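Uncharacterized protein (Sulfolobus solfataricus P2, PDB 2QS7) is of unknown function but belongs to the DsrE/DsrF-like family and is a putative oxidoreductase. Local coordinates at residues A[31-36]-A[92-97]; A[49-54]-A[85-90]; A[99-104]-A[133-138]. One frame throughout, in Å; residues are numbered along the deposited sequence. Where two conformers were deposited one is given.

In the fold
The chain folds around a five-stranded parallel sheet with helices on both sides. Contacts 1 and 2 share helix 87-97: its C-terminal end meets helix 19-34 in contact 1, and its first turn meets the turn after helix 45-50 in contact 2, their centres about 16 Å apart. Both segments of contact 2 lie in the chain between those of contact 1. Contact 3 comes later, pairing strand 99-105 with helix 129-136 on the other side of the sheet. Its centre is about 14 Å from that of contact 1 and about 18 Å from that of contact 2. Val100 touches Ala33 and Ala94 of contact 1, while Phe103 meets Arg135, so strand 99-105 has helices on both faces.

Contact 1 (A[31-36]-A[92-97]); sequences GAAASG and QQAKEI
Ala33 and Ala94 meet methyl to methyl where helices 19-34 and 87-97 lie side by side on one face of the parallel sheet of this alpha/beta fold. The CB atoms of Ala33 and Ala94 are 3.8 Å apart, and with no longer side chains between them the helices come close, the CA atoms of Ala33 and Ala94 being separated by 5.8 Å. Ala33 directs its methyl at the partner helix; that of Ala94 comes in more from the flank, and the Ala33 methyl also lies near the backbone carbonyl of Ala94, with Ala33 CB 4.1 Å from Ala94 O. Val100 of strand 99-105 touches both alanines and closes the junction on the sheet side.

One turn on, Ile97 adds a looser, more exposed edge. Its CG2 branch does the touching, 4.3 Å from Ala34 CA, while the CG1-CD1 arm leads away from helix 19-34. The first torsion, chi1 -93°, is well off a staggered value, and with it CG2 faces the neighbouring helix. Ala32, whose methyl takes no part here, packs on Leu133 of a neighbouring subunit. Helix 19-34 stops here in a Schellman motif, with Gly36 at positive phi: Ala33 O, which accepts a bond from Gly36 N at 3.0 Å, also has Ile97 CG2 4.3 Å away.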
loop_
_atom_site.group_PDB
_atom_site.type_symbol
_atom_site.label_atom_id
_atom_site.label_comp_id
_atom_site.label_asym_id
_atom_site.label_seq_id
_atom_site.Cartn_x
_atom_site.Cartn_y
_atom_site.Cartn_z
ATOM N N GLY A 31 13.650 -4.052 -12.261
ATOM C CA GLY A 31 13.707 -5.521 -12.207
ATOM C C GLY A 31 12.669 -6.169 -13.095
ATOM O O GLY A 31 12.979 -7.066 -13.826
ATOM N N ALA A 32 11.435 -5.682 -13.058
ATOM C CA ALA A 32 10.376 -6.242 -13.898
ATOM C C ALA A 32 10.666 -6.032 -15.383
ATOM O O ALA A 32 10.514 -6.974 -16.179
ATOM C CB ALA A 32 8.998 -5.629 -13.465
ATOM N N ALA A 33 11.068 -4.815 -15.759
ATOM C CA ALA A 33 11.374 -4.512 -17.157
ATOM C C ALA A 33 12.499 -5.416 -17.652
ATOM O O ALA A 33 12.410 -5.962 -18.746
ATOM C CB ALA A 33 11.716 -3.020 -17.328
ATOM N N ALA A 34 13.542 -5.599 -16.835
ATOM C CA ALA A 34 14.666 -6.453 -17.233
ATOM C C ALA A 34 14.240 -7.919 -17.391
ATOM O O ALA A 34 14.826 -8.667 -18.143
ATOM C CB ALA A 34 15.810 -6.341 -16.230
ATOM N N SER A 35 13.200 -8.302 -16.673
ATOM C CA SER A 35 12.649 -9.641 -16.743
ATOM C C SER A 35 11.627 -9.839 -17.885
ATOM O O SER A 35 11.064 -10.927 -18.024
ATOM C CB SER A 35 12.005 -9.901 -15.383
ATOM O OG SER A 35 11.835 -11.250 -15.126
ATOM N N GLY A 36 11.377 -8.802 -18.685
ATOM C CA GLY A 36 10.434 -8.925 -19.777
ATOM C C GLY A 36 9.003 -8.519 -19.482
ATOM O O GLY A 36 8.121 -8.735 -20.307
ATOM N N GLN A 92 13.793 5.635 -15.933
ATOM C CA GLN A 92 14.162 6.042 -17.268
ATOM C C GLN A 92 14.979 4.964 -17.962
ATOM O O GLN A 92 14.780 4.704 -19.149
ATOM C CB GLN A 92 14.902 7.399 -17.260
ATOM C CG GLN A 92 15.384 7.872 -18.633
ATOM C CD GLN A 92 14.314 7.832 -19.743
ATOM O OE1 GLN A 92 14.531 7.224 -20.804
ATOM N NE2 GLN A 92 13.158 8.449 -19.495
ATOM N N GLN A 93 15.899 4.337 -17.239
ATOM C CA GLN A 93 16.712 3.259 -17.824
ATOM C C GLN A 93 15.804 2.093 -18.183
ATOM O O GLN A 93 16.003 1.446 -19.202
ATOM C CB GLN A 93 17.809 2.782 -16.868
ATOM N N ALA A 94 14.804 1.829 -17.347
ATOM C CA ALA A 94 13.864 0.736 -17.615
ATOM C C ALA A 94 13.109 1.004 -18.914
ATOM O O ALA A 94 12.906 0.082 -19.696
ATOM C CB ALA A 94 12.908 0.534 -16.471
ATOM N N LYS A 95 12.717 2.268 -19.152
ATOM C CA LYS A 95 12.018 2.627 -20.395
ATOM C C LYS A 95 12.872 2.340 -21.606
ATOM O O LYS A 95 12.346 1.953 -22.624
ATOM C CB LYS A 95 11.612 4.101 -20.454
ATOM C CG LYS A 95 10.542 4.494 -19.508
ATOM C CD LYS A 95 10.107 5.951 -19.678
ATOM C CE LYS A 95 9.224 6.169 -20.889
ATOM N NZ LYS A 95 8.711 7.591 -20.907
ATOM N N GLU A 96 14.180 2.564 -21.497
ATOM C CA GLU A 96 15.102 2.312 -22.612
ATOM C C GLU A 96 15.276 0.810 -22.839
ATOM O O GLU A 96 15.366 0.362 -23.963
ATOM C CB GLU A 96 16.465 2.974 -22.350
ATOM C CG GLU A 96 16.414 4.523 -22.189
ATOM C CD GLU A 96 17.727 5.151 -21.639
ATOM O OE1 GLU A 96 18.698 4.397 -21.363
ATOM O OE2 GLU A 96 17.780 6.406 -21.466
ATOM N N ILE A 97 15.295 0.038 -21.762
ATOM C CA ILE A 97 15.500 -1.413 -21.816
ATOM C C ILE A 97 14.250 -2.220 -22.185
ATOM O O ILE A 97 14.338 -3.162 -22.964
ATOM C CB ILE A 97 16.097 -1.893 -20.430
ATOM C CG1 ILE A 97 17.620 -1.911 -20.516
ATOM C CG2 ILE A 97 15.585 -3.273 -19.988
ATOM C CD1 ILE A 97 18.247 -0.567 -20.917
#

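Contact 2 (A[49-54]-A[85-90]); sequences QAITKR and PMWHQL
The edge of the Trp87 indole meets Ala50 and Ile51 in a buried, mainly apolar contact that joins the first turn of helix 87-97 to the turn linking helices 45-50 and 53-57. The six-membered ring does the touching. Trp87 CH2 lies 3.6 Å from Ile51 CG2, and the next atom round the rim, Trp87 CZ2, is 3.8 Å from Ala50 O; both partners stand at the ring edge, near its plane. The Ala50 methyl adds a wider approach, its CB 4.3 Å from Trp87 CZ2. The Ile51 and Trp87 side chains cross at about a right angle. Trp87 holds CG between its backbone N and carbonyl carbon (chi1 74°), which sends the indole across to the turn, and His88 CB sits over the centre of one indole face.

Each side is tied down locally. Gln49 O accepts from both Thr52 N and Thr52 OG1, the latter at 2.8 Å and in the carbonyl plane; Thr52 OG1 also caps Ser55 N at the start of the next helix. Within 85-90, Gln89 OE1 accepts from Met86 N at 3.1 Å, the donor standing above the carbonyl plane, so that a side chain of the first turn holds the N-cap backbone. Trp87 also packs on Ile19 and Leu22 of helix 19-34 and on Phe43 of strand 38-43. Cohesion therefore comes chiefly from shape and burial; the ring C-H edge turned to Ala50 O would probably add only a slight electrostatic attraction.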
loop_
_atom_site.group_PDB
_atom_site.type_symbol
_atom_site.label_atom_id
_atom_site.label_comp_id
_atom_site.label_asym_id
_atom_site.label_seq_id
_atom_site.Cartn_x
_atom_site.Cartn_y
_atom_site.Cartn_z
ATOM N N GLN A 49 3.602 14.755 -7.463
ATOM C CA GLN A 49 4.443 15.882 -7.032
ATOM C C GLN A 49 5.916 15.557 -7.296
ATOM O O GLN A 49 6.698 16.378 -7.751
ATOM C CB GLN A 49 4.294 16.035 -5.512
ATOM C CG GLN A 49 4.266 17.429 -4.975
ATOM C CD GLN A 49 2.873 18.000 -5.039
ATOM O OE1 GLN A 49 1.873 17.250 -5.042
ATOM N NE2 GLN A 49 2.787 19.321 -5.100
ATOM N N ALA A 50 6.274 14.315 -7.000
ATOM C CA ALA A 50 7.627 13.808 -7.141
ATOM C C ALA A 50 8.145 13.763 -8.592
ATOM O O ALA A 50 9.345 13.711 -8.806
ATOM C CB ALA A 50 7.695 12.412 -6.524
ATOM N N ILE A 51 7.260 13.757 -9.583
ATOM C CA ILE A 51 7.701 13.758 -10.975
ATOM C C ILE A 51 7.540 15.129 -11.653
ATOM O O ILE A 51 7.599 15.236 -12.877
ATOM C CB ILE A 51 7.018 12.691 -11.830
ATOM C CG1 ILE A 51 5.496 12.844 -11.832
ATOM C CG2 ILE A 51 7.370 11.287 -11.336
ATOM C CD1 ILE A 51 4.846 12.028 -12.914
ATOM N N THR A 52 7.312 16.176 -10.865
ATOM C CA THR A 52 7.294 17.526 -11.429
ATOM C C THR A 52 8.758 17.899 -11.587
ATOM O O THR A 52 9.587 17.458 -10.789
ATOM C CB THR A 52 6.625 18.589 -10.510
ATOM O OG1 THR A 52 7.342 18.674 -9.280
ATOM C CG2 THR A 52 5.164 18.246 -10.215
ATOM N N LYS A 53 9.073 18.667 -12.632
ATOM C CA LYS A 53 10.438 19.152 -12.879
ATOM C C LYS A 53 10.973 19.883 -11.672
ATOM O O LYS A 53 12.144 19.736 -11.329
ATOM C CB LYS A 53 10.470 20.111 -14.068
ATOM C CG LYS A 53 10.218 19.453 -15.413
ATOM C CD LYS A 53 10.148 20.521 -16.509
ATOM C CE LYS A 53 9.829 19.905 -17.870
ATOM N NZ LYS A 53 9.658 20.944 -18.930
ATOM N N ARG A 54 10.116 20.674 -11.030
ATOM C CA ARG A 54 10.542 21.413 -9.834
ATOM C C ARG A 54 11.047 20.475 -8.742
ATOM O O ARG A 54 12.095 20.717 -8.149
ATOM C CB ARG A 54 9.434 22.346 -9.290
ATOM C CG ARG A 54 9.379 23.720 -9.994
ATOM C CD ARG A 54 8.356 24.683 -9.386
ATOM N NE ARG A 54 8.588 26.052 -9.834
ATOM N N PRO A 85 21.781 3.974 -8.378
ATOM C CA PRO A 85 21.040 5.023 -9.110
ATOM C C PRO A 85 19.821 5.553 -8.374
ATOM O O PRO A 85 19.258 4.839 -7.534
ATOM C CB PRO A 85 20.568 4.323 -10.396
ATOM C CG PRO A 85 21.305 3.038 -10.480
ATOM C CD PRO A 85 21.894 2.714 -9.138
HETATM N N MSE A 86 19.425 6.794 -8.675
HETATM C CA MSE A 86 18.229 7.403 -8.089
HETATM C C MSE A 86 17.010 6.698 -8.686
HETATM O O MSE A 86 17.073 6.154 -9.803
HETATM C CB MSE A 86 18.185 8.918 -8.394
HETATM C CG MSE A 86 19.468 9.673 -7.954
HETATM SE SE MSE A 86 19.575 11.636 -8.359
HETATM C CE MSE A 86 18.595 12.385 -6.873
ATOM N N TRP A 87 15.906 6.720 -7.957
ATOM C CA TRP A 87 14.709 6.051 -8.400
ATOM C C TRP A 87 14.269 6.415 -9.813
ATOM O O TRP A 87 13.853 5.533 -10.589
ATOM C CB TRP A 87 13.583 6.303 -7.396
ATOM C CG TRP A 87 13.020 7.668 -7.445
ATOM C CD1 TRP A 87 13.408 8.746 -6.728
ATOM C CD2 TRP A 87 11.941 8.093 -8.270
ATOM N NE1 TRP A 87 12.630 9.825 -7.046
ATOM C CE2 TRP A 87 11.720 9.451 -7.995
ATOM C CE3 TRP A 87 11.117 7.446 -9.194
ATOM C CZ2 TRP A 87 10.723 10.190 -8.620
ATOM C CZ3 TRP A 87 10.126 8.187 -9.831
ATOM C CH2 TRP A 87 9.948 9.555 -9.540
ATOM N N HIS A 88 14.324 7.692 -10.150
ATOM C CA HIS A 88 13.875 8.126 -11.471
ATOM C C HIS A 88 14.813 7.689 -12.581
ATOM O O HIS A 88 14.371 7.516 -13.700
ATOM C CB HIS A 88 13.621 9.626 -11.543
ATOM C CG HIS A 88 14.772 10.453 -11.099
ATOM N ND1 HIS A 88 15.818 10.783 -11.934
ATOM C CD2 HIS A 88 15.039 11.035 -9.903
ATOM C CE1 HIS A 88 16.688 11.524 -11.266
ATOM N NE2 HIS A 88 16.240 11.691 -10.030
ATOM N N GLN A 89 16.101 7.540 -12.278
ATOM C CA GLN A 89 17.067 7.045 -13.242
ATOM C C GLN A 89 16.776 5.589 -13.530
ATOM O O GLN A 89 16.868 5.152 -14.659
ATOM C CB GLN A 89 18.485 7.196 -12.715
ATOM C CG GLN A 89 18.876 8.657 -12.519
ATOM C CD GLN A 89 20.256 8.831 -11.927
ATOM O OE1 GLN A 89 20.761 7.980 -11.185
ATOM N NE2 GLN A 89 20.876 9.950 -12.251
ATOM N N LEU A 90 16.397 4.837 -12.501
ATOM C CA LEU A 90 16.012 3.443 -12.685
ATOM C C LEU A 90 14.785 3.349 -13.586
ATOM O O LEU A 90 14.702 2.453 -14.438
ATOM C CB LEU A 90 15.760 2.743 -11.343
ATOM C CG LEU A 90 16.945 2.481 -10.402
ATOM C CD1 LEU A 90 16.447 1.944 -9.065
ATOM C CD2 LEU A 90 17.987 1.540 -11.001
#

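Contact 3 (A[99-104]-A[133-138]); sequences EVKVFA and LDRAEG
A helix packed on a strand of the parallel sheet makes this contact: Arg135, near the end of helix 129-136, reaches to Phe103 and Lys101 of strand 99-105, on the sheet face away from helix 87-97. Phe103 and Lys101 are two apart in the strand and direct their side chains to the same face. Arg135 CD comes obliquely to the ring, 3.5 Å from Phe103 CE2 and 3.6 Å from Phe103 CZ. Beyond it the chain bends at chi3 (135°), and the guanidinium passes with one of its faces over Phe103 CZ, Arg135 CZ lying 4.0 Å from that atom. The two planes are tilted 41° apart, so this is no flat stack.

The far end of the group comes near Lys101, whose CG is 4.2 Å from Arg135 NH2. The ammonium is turned aside by bends at chi2 and chi4, and Lys101 NZ stays 5.9 Å from Arg135 NH2; the Lys101 side chain also lies against Asp124, which probably eases this like-charge pair. Arg135 NE donates to OD1 of Asn40 on strand 38-43, which probably helps to fix the turn of the guanidinium. Cut back to alanine, this position is likely to leave Asn40 OD1 without the NE donor and strip the Phe103 ring of the cover that Arg135 CD and the guanidinium give it. Leu133 and, just past the helix, Glu137 pack on Tyr37 of a neighbouring subunit, so this end of the helix lies at a subunit interface. A central parallel sheet covered by helices on both faces is the layout of a three-layer alpha/beta sandwich.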
loop_
_atom_site.group_PDB
_atom_site.type_symbol
_atom_site.label_atom_id
_atom_site.label_comp_id
_atom_site.label_asym_id
_atom_site.label_seq_id
_atom_site.Cartn_x
_atom_site.Cartn_y
_atom_site.Cartn_z
ATOM N N GLU A 99 9.517 -2.257 -21.842
ATOM C CA GLU A 99 8.238 -1.611 -22.159
ATOM C C GLU A 99 7.680 -1.012 -20.865
ATOM O O GLU A 99 7.051 -1.684 -20.075
ATOM C CB GLU A 99 7.303 -2.662 -22.795
ATOM C CG GLU A 99 6.049 -2.089 -23.488
ATOM N N VAL A 100 7.976 0.258 -20.649
ATOM C CA VAL A 100 7.567 0.948 -19.461
ATOM C C VAL A 100 6.823 2.203 -19.890
ATOM O O VAL A 100 7.315 2.959 -20.744
ATOM C CB VAL A 100 8.800 1.340 -18.578
ATOM C CG1 VAL A 100 8.351 2.172 -17.348
ATOM C CG2 VAL A 100 9.557 0.110 -18.176
ATOM N N LYS A 101 5.632 2.408 -19.314
ATOM C CA LYS A 101 4.829 3.591 -19.588
ATOM C C LYS A 101 4.575 4.331 -18.286
ATOM O O LYS A 101 4.258 3.715 -17.262
ATOM C CB LYS A 101 3.507 3.218 -20.229
ATOM C CG LYS A 101 3.642 2.616 -21.625
ATOM C CD LYS A 101 4.019 3.669 -22.614
ATOM C CE LYS A 101 4.190 3.103 -24.021
ATOM N NZ LYS A 101 5.546 2.465 -24.237
ATOM N N VAL A 102 4.751 5.645 -18.345
ATOM C CA VAL A 102 4.593 6.520 -17.206
ATOM C C VAL A 102 3.429 7.422 -17.457
ATOM O O VAL A 102 3.409 8.164 -18.445
ATOM C CB VAL A 102 5.873 7.337 -16.996
ATOM C CG1 VAL A 102 5.745 8.342 -15.853
ATOM C CG2 VAL A 102 7.034 6.373 -16.746
ATOM N N PHE A 103 2.452 7.339 -16.573
ATOM C CA PHE A 103 1.236 8.134 -16.641
ATOM C C PHE A 103 1.126 9.050 -15.429
ATOM O O PHE A 103 1.530 8.690 -14.343
ATOM C CB PHE A 103 0.011 7.219 -16.655
ATOM C CG PHE A 103 -0.040 6.307 -17.834
ATOM C CD1 PHE A 103 -0.463 6.774 -19.070
ATOM C CD2 PHE A 103 0.394 5.013 -17.732
ATOM C CE1 PHE A 103 -0.496 5.952 -20.176
ATOM C CE2 PHE A 103 0.357 4.178 -18.818
ATOM C CZ PHE A 103 -0.095 4.649 -20.051
ATOM N N ALA A 104 0.536 10.215 -15.653
ATOM C CA ALA A 104 0.262 11.188 -14.629
ATOM C C ALA A 104 -1.244 11.266 -14.450
ATOM O O ALA A 104 -1.988 11.292 -15.412
ATOM C CB ALA A 104 0.842 12.608 -15.049
ATOM N N LEU A 133 -7.089 1.516 -14.585
ATOM C CA LEU A 133 -7.679 0.249 -14.340
ATOM C C LEU A 133 -7.665 -0.627 -15.551
ATOM O O LEU A 133 -7.516 -1.858 -15.450
ATOM C CB LEU A 133 -9.170 0.402 -13.973
ATOM C CG LEU A 133 -9.730 0.513 -12.534
ATOM C CD1 LEU A 133 -8.943 1.428 -11.687
ATOM C CD2 LEU A 133 -11.193 0.979 -12.626
ATOM N N ASP A 134 -7.977 -0.031 -16.705
ATOM C CA ASP A 134 -8.008 -0.762 -17.941
ATOM C C ASP A 134 -6.662 -1.299 -18.266
ATOM O O ASP A 134 -6.515 -2.442 -18.621
ATOM C CB ASP A 134 -8.384 0.163 -19.091
ATOM C CG ASP A 134 -9.893 0.382 -19.244
ATOM O OD1 ASP A 134 -10.720 -0.208 -18.505
ATOM O OD2 ASP A 134 -10.239 1.145 -20.176
ATOM N N ARG A 135 -5.654 -0.448 -18.171
ATOM C CA ARG A 135 -4.278 -0.906 -18.427
ATOM C C ARG A 135 -3.784 -1.942 -17.491
ATOM O O ARG A 135 -3.102 -2.860 -17.913
ATOM C CB ARG A 135 -3.282 0.274 -18.393
ATOM C CG ARG A 135 -2.822 0.620 -19.710
ATOM C CD ARG A 135 -1.649 1.427 -19.713
ATOM N NE ARG A 135 -0.751 0.883 -20.711
ATOM C CZ ARG A 135 -0.727 1.196 -21.993
ATOM N NH1 ARG A 135 -1.558 2.067 -22.527
ATOM N NH2 ARG A 135 0.180 0.618 -22.745
ATOM N N ALA A 136 -4.169 -1.852 -16.224
ATOM C CA ALA A 136 -3.737 -2.828 -15.231
ATOM C C ALA A 136 -4.394 -4.179 -15.273
ATOM O O ALA A 136 -3.873 -5.164 -14.722
ATOM C CB ALA A 136 -3.973 -2.289 -13.849
ATOM N N GLU A 137 -5.578 -4.223 -15.845
ATOM C CA GLU A 137 -6.382 -5.419 -15.852
ATOM C C GLU A 137 -5.625 -6.624 -16.367
ATOM O O GLU A 137 -5.005 -6.551 -17.387
ATOM C CB GLU A 137 -7.599 -5.173 -16.759
ATOM C CG GLU A 137 -8.760 -6.151 -16.570
ATOM C CD GLU A 137 -9.869 -5.929 -17.655
ATOM O OE1 GLU A 137 -9.949 -4.794 -18.226
ATOM O OE2 GLU A 137 -10.631 -6.885 -17.948
ATOM N N GLY A 138 -5.665 -7.714 -15.616
ATOM C CA GLY A 138 -5.029 -8.946 -16.002
ATOM C C GLY A 138 -3.599 -9.107 -15.535
ATOM O O GLY A 138 -3.057 -10.184 -15.680
#